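Local coordinates for protein putative dehydrogenase (Pseudomonas fluorescens, PDB 6UUG) that acts as the monooxygenase of a two-component flavin-dependent system that oxidises methanesulfinate in bacterial sulfur assimilation, at residues 54-59 and 204-209; 49-54 and 376-381; 325-328 and 334-337; 248-253 and 341-346. All coordinates share one frame; numbering follows the deposited sequence.

Contact 1 (54-59 and 204-209); sequences GGTPKA and LHNDWN
Thr-56 and Asn-206 make the whole contact between 54-59 and 204-209, and they do so with little more than the ends of two small polar side chains. Asn-206 has a left-handed helical backbone (phi 54°, psi 48°), a conformation asparagine tolerates better than most residues that carry a side chain. Its CB points at the threonine, and the two side chains cross at about a right angle, with ND2 of Asn-206, as modelled, 3.2 Å from OG1 of Thr-56. The amide is probably turned over, so the atom facing the hydroxyl could be its oxygen. The threonine's chi1 of -52° sets OG1 beside its own backbone N, where it meets both Asn-206 and Asp-217. The hydroxyl is hydrogen-bonded to Asp-217, against which Asn-206 also packs, so a short polar residue suits this spot near the surface.

The residue types around Thr-56 shape a tight connection. Gly-54 and Gly-55 both have positive phi, which costs glycine little; Gly-54 takes the chain out of helix 32-53. Pro-57 is the centre of an inverse gamma turn, closed by a weak bond of 2.9 Å from Lys-58 N to Thr-56 O, and occupies the N-cap position of the next helix. Lys-58 then reaches Asp-62 and Asp-173. The arrangement is that of an acyl-CoA dehydrogenase-like fold, where a turn between N-terminal helices rests on a loop of the beta domain.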
# COMPACT_ATOMS: atom_id res chain seq x y z
N GLY A 54 12.89 30.99 -7.77
CA GLY A 54 12.33 30.75 -9.08
C GLY A 54 13.10 31.53 -10.14
O GLY A 54 14.25 31.94 -9.95
N GLY A 55 12.45 31.73 -11.29
CA GLY A 55 13.04 32.48 -12.37
C GLY A 55 14.09 31.68 -13.14
O GLY A 55 14.20 30.46 -13.01
N THR A 56 14.87 32.41 -13.94
CA THR A 56 15.89 31.79 -14.78
C THR A 56 17.18 31.62 -13.99
O THR A 56 17.71 32.61 -13.45
CB THR A 56 16.15 32.63 -16.02
OG1 THR A 56 14.91 32.91 -16.68
CG2 THR A 56 17.07 31.88 -16.99
N PRO A 57 17.73 30.40 -13.89
CA PRO A 57 19.03 30.20 -13.21
C PRO A 57 20.19 30.52 -14.15
O PRO A 57 20.91 29.64 -14.64
CB PRO A 57 18.97 28.72 -12.83
CG PRO A 57 18.13 28.08 -13.91
CD PRO A 57 17.18 29.15 -14.45
N LYS A 58 20.36 31.81 -14.43
CA LYS A 58 21.29 32.24 -15.47
C LYS A 58 22.73 31.85 -15.14
O LYS A 58 23.46 31.37 -16.02
CB LYS A 58 21.16 33.75 -15.68
CG LYS A 58 22.21 34.36 -16.60
CD LYS A 58 22.15 33.78 -18.01
CE LYS A 58 23.09 34.54 -18.95
NZ LYS A 58 23.29 33.85 -20.26
N ALA A 59 23.16 32.06 -13.89
CA ALA A 59 24.52 31.70 -13.52
C ALA A 59 24.78 30.20 -13.70
O ALA A 59 25.86 29.79 -14.15
CB ALA A 59 24.79 32.11 -12.07
N LEU A 204 8.81 35.61 -25.48
CA LEU A 204 8.86 34.61 -24.42
C LEU A 204 8.46 35.27 -23.10
O LEU A 204 9.20 36.12 -22.58
CB LEU A 204 10.25 33.99 -24.33
CG LEU A 204 10.86 33.41 -25.61
CD1 LEU A 204 12.30 32.98 -25.39
CD2 LEU A 204 10.03 32.24 -26.12
N HIS A 205 7.31 34.88 -22.56
CA HIS A 205 6.72 35.62 -21.45
C HIS A 205 7.42 35.37 -20.12
O HIS A 205 7.48 36.27 -19.28
CB HIS A 205 5.24 35.29 -21.33
CG HIS A 205 4.44 35.67 -22.53
ND1 HIS A 205 4.55 36.91 -23.13
CD2 HIS A 205 3.54 34.97 -23.27
CE1 HIS A 205 3.74 36.96 -24.17
NE2 HIS A 205 3.12 35.80 -24.28
N ASN A 206 7.95 34.16 -19.92
CA ASN A 206 8.62 33.78 -18.68
C ASN A 206 7.70 34.04 -17.48
O ASN A 206 8.09 34.65 -16.48
CB ASN A 206 9.95 34.51 -18.52
CG ASN A 206 11.02 33.65 -17.85
OD1 ASN A 206 10.71 32.63 -17.22
ND2 ASN A 206 12.28 34.05 -17.99
N ASP A 207 6.46 33.59 -17.61
CA ASP A 207 5.47 33.63 -16.55
C ASP A 207 5.37 32.32 -15.79
O ASP A 207 4.43 32.12 -15.01
CB ASP A 207 4.10 34.00 -17.12
CG ASP A 207 3.72 33.13 -18.30
OD1 ASP A 207 4.63 32.77 -19.09
OD2 ASP A 207 2.53 32.79 -18.45
N TRP A 208 6.32 31.41 -16.00
CA TRP A 208 6.30 30.10 -15.36
C TRP A 208 6.25 30.25 -13.84
O TRP A 208 7.16 30.82 -13.23
CB TRP A 208 7.52 29.30 -15.78
CG TRP A 208 7.62 27.95 -15.14
CD1 TRP A 208 8.62 27.50 -14.33
CD2 TRP A 208 6.67 26.88 -15.26
NE1 TRP A 208 8.36 26.20 -13.93
CE2 TRP A 208 7.17 25.80 -14.49
CE3 TRP A 208 5.46 26.72 -15.93
CZ2 TRP A 208 6.50 24.58 -14.38
CZ3 TRP A 208 4.79 25.50 -15.82
CH2 TRP A 208 5.31 24.45 -15.05
N ASN A 209 5.18 29.72 -13.23
CA ASN A 209 4.96 29.86 -11.80
C ASN A 209 4.28 28.58 -11.32
O ASN A 209 3.05 28.45 -11.44
CB ASN A 209 4.12 31.10 -11.50
CG ASN A 209 4.26 31.58 -10.06
OD1 ASN A 209 5.27 31.33 -9.40
ND2 ASN A 209 3.23 32.26 -9.57

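Contact 2 (49-54 and 376-381); sequences ERDERG and LDRHWR
Asp-51 reaches from the last turn of helix 32-53 straight at Arg-381. Its CB points at the other helix, and Asp-51 CG, anti to the backbone N (chi1 172°), comes within 4.0 Å of the CB of Arg-378. Beyond CG the carboxylate divides its work. Asp-51 OD1 receives a weak hydrogen bond from Arg-381 NH1 at 3.4 Å. Asp-51 OD2 takes the stronger one, 2.8 Å from Arg-381 NH2, met on the syn side and nearly straight at 165°; it is also bridged by Arg-375. Arginine suits the receiving place because its flat group serves several acceptors at once: Arg-381 NE binds Asp-377 OD2 at 2.8 Å, coming from above that carboxylate's plane, while NH1 also reaches the carbonyl of Ile-211. CA of Arg-378 lies over one guanidinium face, toward its rim. A methionine in place of Arg-381 would probably leave the buried carboxylates of Asp-51 and Asp-377 without the positive charge they share. Near the start of helix 378-386, this network faces helix 32-53, whereas His-379 packs on helix 247-277 and Trp-380 on helix 333-360, stacking there with Trp-380 of the second subunit.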
# COMPACT_ATOMS: atom_id res chain seq x y z
N GLU A 49 17.99 28.14 -1.95
CA GLU A 49 17.61 29.53 -2.17
C GLU A 49 16.97 29.74 -3.54
O GLU A 49 16.06 30.55 -3.70
CB GLU A 49 18.83 30.44 -2.01
N ARG A 50 17.46 29.02 -4.56
CA ARG A 50 16.92 29.21 -5.90
C ARG A 50 15.57 28.52 -6.08
O ARG A 50 14.78 28.94 -6.94
CB ARG A 50 17.93 28.71 -6.94
CG ARG A 50 19.21 29.54 -7.00
CD ARG A 50 20.14 29.11 -8.12
NE ARG A 50 20.86 27.88 -7.81
CZ ARG A 50 20.57 26.69 -8.32
NH1 ARG A 50 19.57 26.56 -9.18
NH2 ARG A 50 21.28 25.63 -7.97
N ASP A 51 15.29 27.46 -5.32
CA ASP A 51 13.95 26.87 -5.34
C ASP A 51 12.92 27.89 -4.87
O ASP A 51 11.81 27.95 -5.41
CB ASP A 51 13.92 25.61 -4.47
CG ASP A 51 12.52 25.05 -4.30
OD1 ASP A 51 12.01 24.42 -5.24
OD2 ASP A 51 11.94 25.26 -3.21
N GLU A 52 13.28 28.71 -3.88
CA GLU A 52 12.40 29.77 -3.42
C GLU A 52 12.29 30.89 -4.46
O GLU A 52 11.19 31.35 -4.78
CB GLU A 52 12.90 30.33 -2.09
CG GLU A 52 12.23 31.63 -1.65
CD GLU A 52 12.94 32.29 -0.49
OE1 GLU A 52 13.96 31.74 -0.02
OE2 GLU A 52 12.48 33.36 -0.04
N ARG A 53 13.43 31.32 -5.01
CA ARG A 53 13.45 32.47 -5.90
C ARG A 53 12.72 32.19 -7.21
O ARG A 53 12.00 33.06 -7.72
CB ARG A 53 14.89 32.90 -6.17
CG ARG A 53 15.05 33.81 -7.39
CD ARG A 53 16.28 34.71 -7.27
NE ARG A 53 17.52 34.03 -7.62
CZ ARG A 53 18.36 33.48 -6.75
NH1 ARG A 53 18.09 33.52 -5.45
NH2 ARG A 53 19.47 32.89 -7.17
N GLY A 54 12.89 30.99 -7.77
CA GLY A 54 12.33 30.75 -9.08
C GLY A 54 13.10 31.53 -10.14
O GLY A 54 14.25 31.94 -9.95
N LEU A 376 13.12 20.85 2.56
CA LEU A 376 13.27 19.42 2.31
C LEU A 376 12.10 18.85 1.51
O LEU A 376 12.25 17.80 0.87
CB LEU A 376 13.43 18.69 3.65
CG LEU A 376 13.79 17.21 3.68
CD1 LEU A 376 15.08 16.91 2.91
CD2 LEU A 376 13.90 16.77 5.13
N ASP A 377 10.96 19.55 1.49
CA ASP A 377 9.82 19.16 0.67
C ASP A 377 10.01 19.45 -0.81
O ASP A 377 9.15 19.05 -1.60
CB ASP A 377 8.55 19.90 1.15
CG ASP A 377 8.65 21.41 0.96
OD1 ASP A 377 9.73 21.97 1.25
OD2 ASP A 377 7.67 22.05 0.49
N ARG A 378 11.09 20.14 -1.20
CA ARG A 378 11.25 20.47 -2.62
C ARG A 378 11.37 19.22 -3.48
O ARG A 378 10.86 19.20 -4.62
CB ARG A 378 12.47 21.39 -2.81
CG ARG A 378 13.85 20.73 -2.69
CD ARG A 378 14.97 21.78 -2.62
NE ARG A 378 16.30 21.15 -2.58
CZ ARG A 378 16.81 20.57 -1.50
NH1 ARG A 378 16.11 20.55 -0.36
NH2 ARG A 378 18.01 20.01 -1.54
N HIS A 379 11.98 18.15 -2.97
CA HIS A 379 12.05 16.91 -3.74
C HIS A 379 10.65 16.38 -4.02
O HIS A 379 10.31 16.07 -5.16
CB HIS A 379 12.87 15.86 -3.00
CG HIS A 379 14.22 16.33 -2.56
ND1 HIS A 379 15.24 16.62 -3.44
CD2 HIS A 379 14.73 16.55 -1.32
CE1 HIS A 379 16.31 17.00 -2.77
NE2 HIS A 379 16.02 16.98 -1.48
N TRP A 380 9.82 16.27 -2.97
CA TRP A 380 8.44 15.82 -3.19
C TRP A 380 7.71 16.74 -4.16
O TRP A 380 7.04 16.27 -5.09
CB TRP A 380 7.69 15.72 -1.85
CG TRP A 380 6.29 15.10 -2.00
CD1 TRP A 380 5.96 13.77 -1.89
CD2 TRP A 380 5.07 15.80 -2.29
NE1 TRP A 380 4.60 13.61 -2.10
CE2 TRP A 380 4.04 14.83 -2.35
CE3 TRP A 380 4.75 17.14 -2.49
CZ2 TRP A 380 2.69 15.18 -2.60
CZ3 TRP A 380 3.40 17.49 -2.74
CH2 TRP A 380 2.41 16.50 -2.81
N ARG A 381 7.82 18.06 -3.97
CA ARG A 381 7.08 18.98 -4.85
C ARG A 381 7.52 18.85 -6.30
O ARG A 381 6.70 18.91 -7.23
CB ARG A 381 7.27 20.43 -4.40
CG ARG A 381 6.48 20.80 -3.18
CD ARG A 381 6.59 22.30 -2.94
NE ARG A 381 7.84 22.67 -2.28
CZ ARG A 381 8.87 23.27 -2.87
NH1 ARG A 381 8.85 23.58 -4.17
NH2 ARG A 381 9.94 23.58 -2.15

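Contact 3 (325-328 and 334-337); sequences WAKG and EERG
Lys-327 and Glu-335 reach for each other across the bend between helices 294-327 and 333-360, their side chains meeting at a slant. Their CA atoms are 9.9 Å apart, a span that only long side chains could bridge, and both start out with CB aimed at the other helix. Glu-335 is fully stretched: CG lies anti to the backbone N (chi1 -177°) and the chain stays extended beyond it, which holds the carboxylate well clear of its helix. Lysine answers differently. It runs out to CE and then bends at chi4 (47°), turning its ammonium back onto the carboxylate. OE2 of Glu-335 takes NZ of Lys-327 at 2.9 Å on its syn lone pair, and NZ makes a weak bond of 3.1 Å to OE1. The lysine also flanks OE1 with its methylenes, CD of Lys-327 being 3.2 Å from that oxygen. A further weak bond links the ammonium to the carbonyl of Glu-323.

Gly-328, with positive phi, lets the chain leave helix 294-327, and the ring of Trp-325 meets Trp-85 edge-to-face and also Phe-244. The pair thus straps a helical hairpin near its turn. A lysine close to a helix C-terminus and a glutamate in a helix's first turn each oppose the local dipole, so the charges probably suit both helix ends, though at this surface water is likely to weaken the salt bridge.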
# COMPACT_ATOMS: atom_id res chain seq x y z
N TRP A 325 19.50 2.78 -30.49
CA TRP A 325 20.07 3.92 -31.19
C TRP A 325 21.15 3.47 -32.16
O TRP A 325 21.25 3.98 -33.29
CB TRP A 325 20.64 4.92 -30.19
CG TRP A 325 21.19 6.16 -30.80
CD1 TRP A 325 22.49 6.38 -31.20
CD2 TRP A 325 20.46 7.35 -31.11
NE1 TRP A 325 22.60 7.65 -31.73
CE2 TRP A 325 21.37 8.26 -31.69
CE3 TRP A 325 19.12 7.75 -30.96
CZ2 TRP A 325 21.00 9.53 -32.10
CZ3 TRP A 325 18.76 9.02 -31.36
CH2 TRP A 325 19.69 9.90 -31.93
N ALA A 326 21.97 2.50 -31.75
CA ALA A 326 23.08 2.04 -32.58
C ALA A 326 22.62 1.38 -33.87
O ALA A 326 23.41 1.28 -34.82
CB ALA A 326 23.96 1.08 -31.79
N LYS A 327 21.37 0.92 -33.94
CA LYS A 327 20.86 0.32 -35.17
C LYS A 327 20.47 1.35 -36.20
O LYS A 327 20.37 1.02 -37.39
CB LYS A 327 19.69 -0.61 -34.86
CG LYS A 327 20.11 -1.72 -33.89
CD LYS A 327 19.34 -3.00 -34.09
CE LYS A 327 19.88 -4.06 -33.14
NZ LYS A 327 20.02 -3.52 -31.75
N GLY A 328 20.25 2.60 -35.79
CA GLY A 328 19.91 3.66 -36.70
C GLY A 328 18.64 3.36 -37.47
O GLY A 328 17.71 2.73 -36.96
N GLU A 334 9.67 -3.91 -33.75
CA GLU A 334 9.62 -4.80 -32.60
C GLU A 334 10.60 -4.36 -31.53
O GLU A 334 10.25 -4.29 -30.34
CB GLU A 334 9.90 -6.23 -33.02
CG GLU A 334 9.79 -7.22 -31.87
CD GLU A 334 10.06 -8.66 -32.29
OE1 GLU A 334 11.02 -8.88 -33.06
OE2 GLU A 334 9.31 -9.55 -31.84
N GLU A 335 11.84 -4.05 -31.92
CA GLU A 335 12.83 -3.62 -30.94
C GLU A 335 12.44 -2.29 -30.31
O GLU A 335 12.62 -2.08 -29.10
CB GLU A 335 14.22 -3.53 -31.58
CG GLU A 335 15.30 -3.17 -30.56
CD GLU A 335 16.71 -3.25 -31.10
OE1 GLU A 335 16.92 -3.90 -32.15
OE2 GLU A 335 17.61 -2.65 -30.48
N ARG A 336 11.90 -1.36 -31.12
CA ARG A 336 11.38 -0.11 -30.57
C ARG A 336 10.31 -0.37 -29.52
O ARG A 336 10.30 0.25 -28.45
CB ARG A 336 10.82 0.77 -31.69
CG ARG A 336 10.50 2.21 -31.28
CD ARG A 336 9.06 2.36 -30.78
NE ARG A 336 8.80 3.77 -30.52
CZ ARG A 336 7.77 4.24 -29.83
NH1 ARG A 336 6.87 3.41 -29.31
NH2 ARG A 336 7.66 5.55 -29.65
N GLY A 337 9.38 -1.28 -29.81
CA GLY A 337 8.29 -1.55 -28.87
C GLY A 337 8.77 -2.14 -27.56
O GLY A 337 8.28 -1.77 -26.49

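Contact 4 (248-253 and 341-346); sequences RPLIAQ and TAIATA
Between 248-253 and 341-346 the apolar contact rests on Ile-343, which uses both of its branches on Leu-250 and Gln-253. Its CD1 comes alongside the CB of Leu-250 at 3.6 Å and is equally close to that residue's carbonyl oxygen, so it presses on the backbone as well as on the side chain. The other branch, CG2, is anti to the backbone N and meets the CB of Gln-253 at 3.8 Å. Leu-250 and Gln-253 stand about one turn apart on their helix, and a beta-branched residue spreads its methyls neatly over both. With an alanine at Ile-343, the space beside Leu-250 and Gln-253 would probably be left unfilled, and the two helices less firmly spaced. Leu-250 also packs on Leu-339 and Ala-340.

Ile-343 also touches Ala-317, which brings three long helices together: 247-277, 294-327 and 333-360. These belong to the C-terminal helical bundle of the acyl-CoA dehydrogenase fold, here in its buried interior.

Polar interactions are kept to the margins. Gln-253 gives only its aliphatic base to Ile-343; a bend at chi2 (-74°) takes its amide aside, and OE1 is bound by Lys-347. On the far flank of helix 333-360 the carbonyl of Thr-341 serves two donors from opposite faces of its plane: Thr-345 N at 2.9 Å, the regular helical bond, and Thr-345 OG1 at 2.8 Å. Threonine can hide its hydroxyl against a helix in this way, and both threonines pack on Trp-304 of the third subunit.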
# COMPACT_ATOMS: atom_id res chain seq x y z
N ARG A 248 12.25 9.26 -30.61
CA ARG A 248 12.21 10.59 -30.00
C ARG A 248 11.32 10.63 -28.75
O ARG A 248 11.79 11.12 -27.71
CB ARG A 248 11.76 11.63 -31.03
CG ARG A 248 12.04 13.08 -30.63
CD ARG A 248 10.93 13.72 -29.85
NE ARG A 248 11.30 15.10 -29.53
CZ ARG A 248 10.67 15.88 -28.66
NH1 ARG A 248 9.61 15.44 -27.99
NH2 ARG A 248 11.12 17.11 -28.45
N PRO A 249 10.07 10.16 -28.78
CA PRO A 249 9.29 10.20 -27.53
C PRO A 249 9.85 9.31 -26.44
O PRO A 249 9.68 9.61 -25.25
CB PRO A 249 7.89 9.74 -27.98
CG PRO A 249 8.13 8.94 -29.22
CD PRO A 249 9.28 9.62 -29.90
N LEU A 250 10.54 8.22 -26.81
CA LEU A 250 11.11 7.33 -25.82
C LEU A 250 12.30 7.98 -25.12
O LEU A 250 12.49 7.78 -23.91
CB LEU A 250 11.50 6.00 -26.48
CG LEU A 250 10.37 5.26 -27.21
CD1 LEU A 250 10.84 3.89 -27.68
CD2 LEU A 250 9.16 5.12 -26.28
N ILE A 251 13.11 8.74 -25.86
CA ILE A 251 14.17 9.52 -25.24
C ILE A 251 13.58 10.53 -24.26
O ILE A 251 14.08 10.70 -23.14
CB ILE A 251 15.03 10.21 -26.32
CG1 ILE A 251 15.82 9.14 -27.09
CG2 ILE A 251 15.98 11.24 -25.69
CD1 ILE A 251 16.38 9.67 -28.43
N ALA A 252 12.49 11.20 -24.65
CA ALA A 252 11.83 12.12 -23.73
C ALA A 252 11.35 11.41 -22.46
O ALA A 252 11.62 11.88 -21.35
CB ALA A 252 10.65 12.81 -24.43
N GLN A 253 10.66 10.28 -22.62
CA GLN A 253 10.17 9.52 -21.47
C GLN A 253 11.30 9.05 -20.57
O GLN A 253 11.20 9.13 -19.34
CB GLN A 253 9.35 8.32 -21.94
CG GLN A 253 8.04 8.71 -22.61
CD GLN A 253 7.01 9.19 -21.61
OE1 GLN A 253 6.77 8.53 -20.60
NE2 GLN A 253 6.40 10.35 -21.87
N THR A 341 8.27 -0.50 -23.81
CA THR A 341 7.74 -1.19 -22.64
C THR A 341 8.72 -1.11 -21.47
O THR A 341 8.32 -0.86 -20.33
CB THR A 341 7.43 -2.64 -22.99
OG1 THR A 341 6.42 -2.67 -24.00
CG2 THR A 341 6.93 -3.40 -21.76
N ALA A 342 10.02 -1.30 -21.74
CA ALA A 342 11.01 -1.25 -20.67
C ALA A 342 11.08 0.14 -20.04
O ALA A 342 11.28 0.27 -18.82
CB ALA A 342 12.39 -1.65 -21.21
N ILE A 343 10.98 1.19 -20.86
CA ILE A 343 11.03 2.56 -20.34
C ILE A 343 9.78 2.85 -19.50
O ILE A 343 9.85 3.45 -18.42
CB ILE A 343 11.16 3.58 -21.49
CG1 ILE A 343 12.55 3.48 -22.13
CG2 ILE A 343 10.91 5.00 -20.97
CD1 ILE A 343 12.62 4.17 -23.55
N ALA A 344 8.61 2.47 -20.02
CA ALA A 344 7.39 2.73 -19.27
C ALA A 344 7.38 1.99 -17.94
O ALA A 344 6.91 2.53 -16.93
CB ALA A 344 6.16 2.34 -20.09
N THR A 345 7.93 0.77 -17.93
CA THR A 345 8.03 0.01 -16.69
C THR A 345 8.91 0.74 -15.68
O THR A 345 8.54 0.88 -14.50
CB THR A 345 8.62 -1.38 -17.01
OG1 THR A 345 7.71 -2.10 -17.86
CG2 THR A 345 8.85 -2.18 -15.74
N ALA A 346 10.07 1.23 -16.13
CA ALA A 346 10.96 2.00 -15.26
C ALA A 346 10.30 3.30 -14.79
O ALA A 346 10.46 3.70 -13.63
CB ALA A 346 12.28 2.30 -15.99

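Following the chain from the N terminus, helix 32-53 opens contact 2, the widest loop, which closes only at 376-381 and encloses the other three. Contact 1 begins at the same Gly-54, lies nested within it and closes at 204-209, tying the turn before helix 58-67 to the beta domain. Contact 4 then opens at 248-253 in helix 247-277, in series with contact 1, and closes at 341-346; the short hairpin of contact 3 nests inside it. None cross. Contacts 1 and 2 touch, as do 3 and 4 through Arg-336 and Trp-325, and the two pairs lie on opposite sides of the chain's centre.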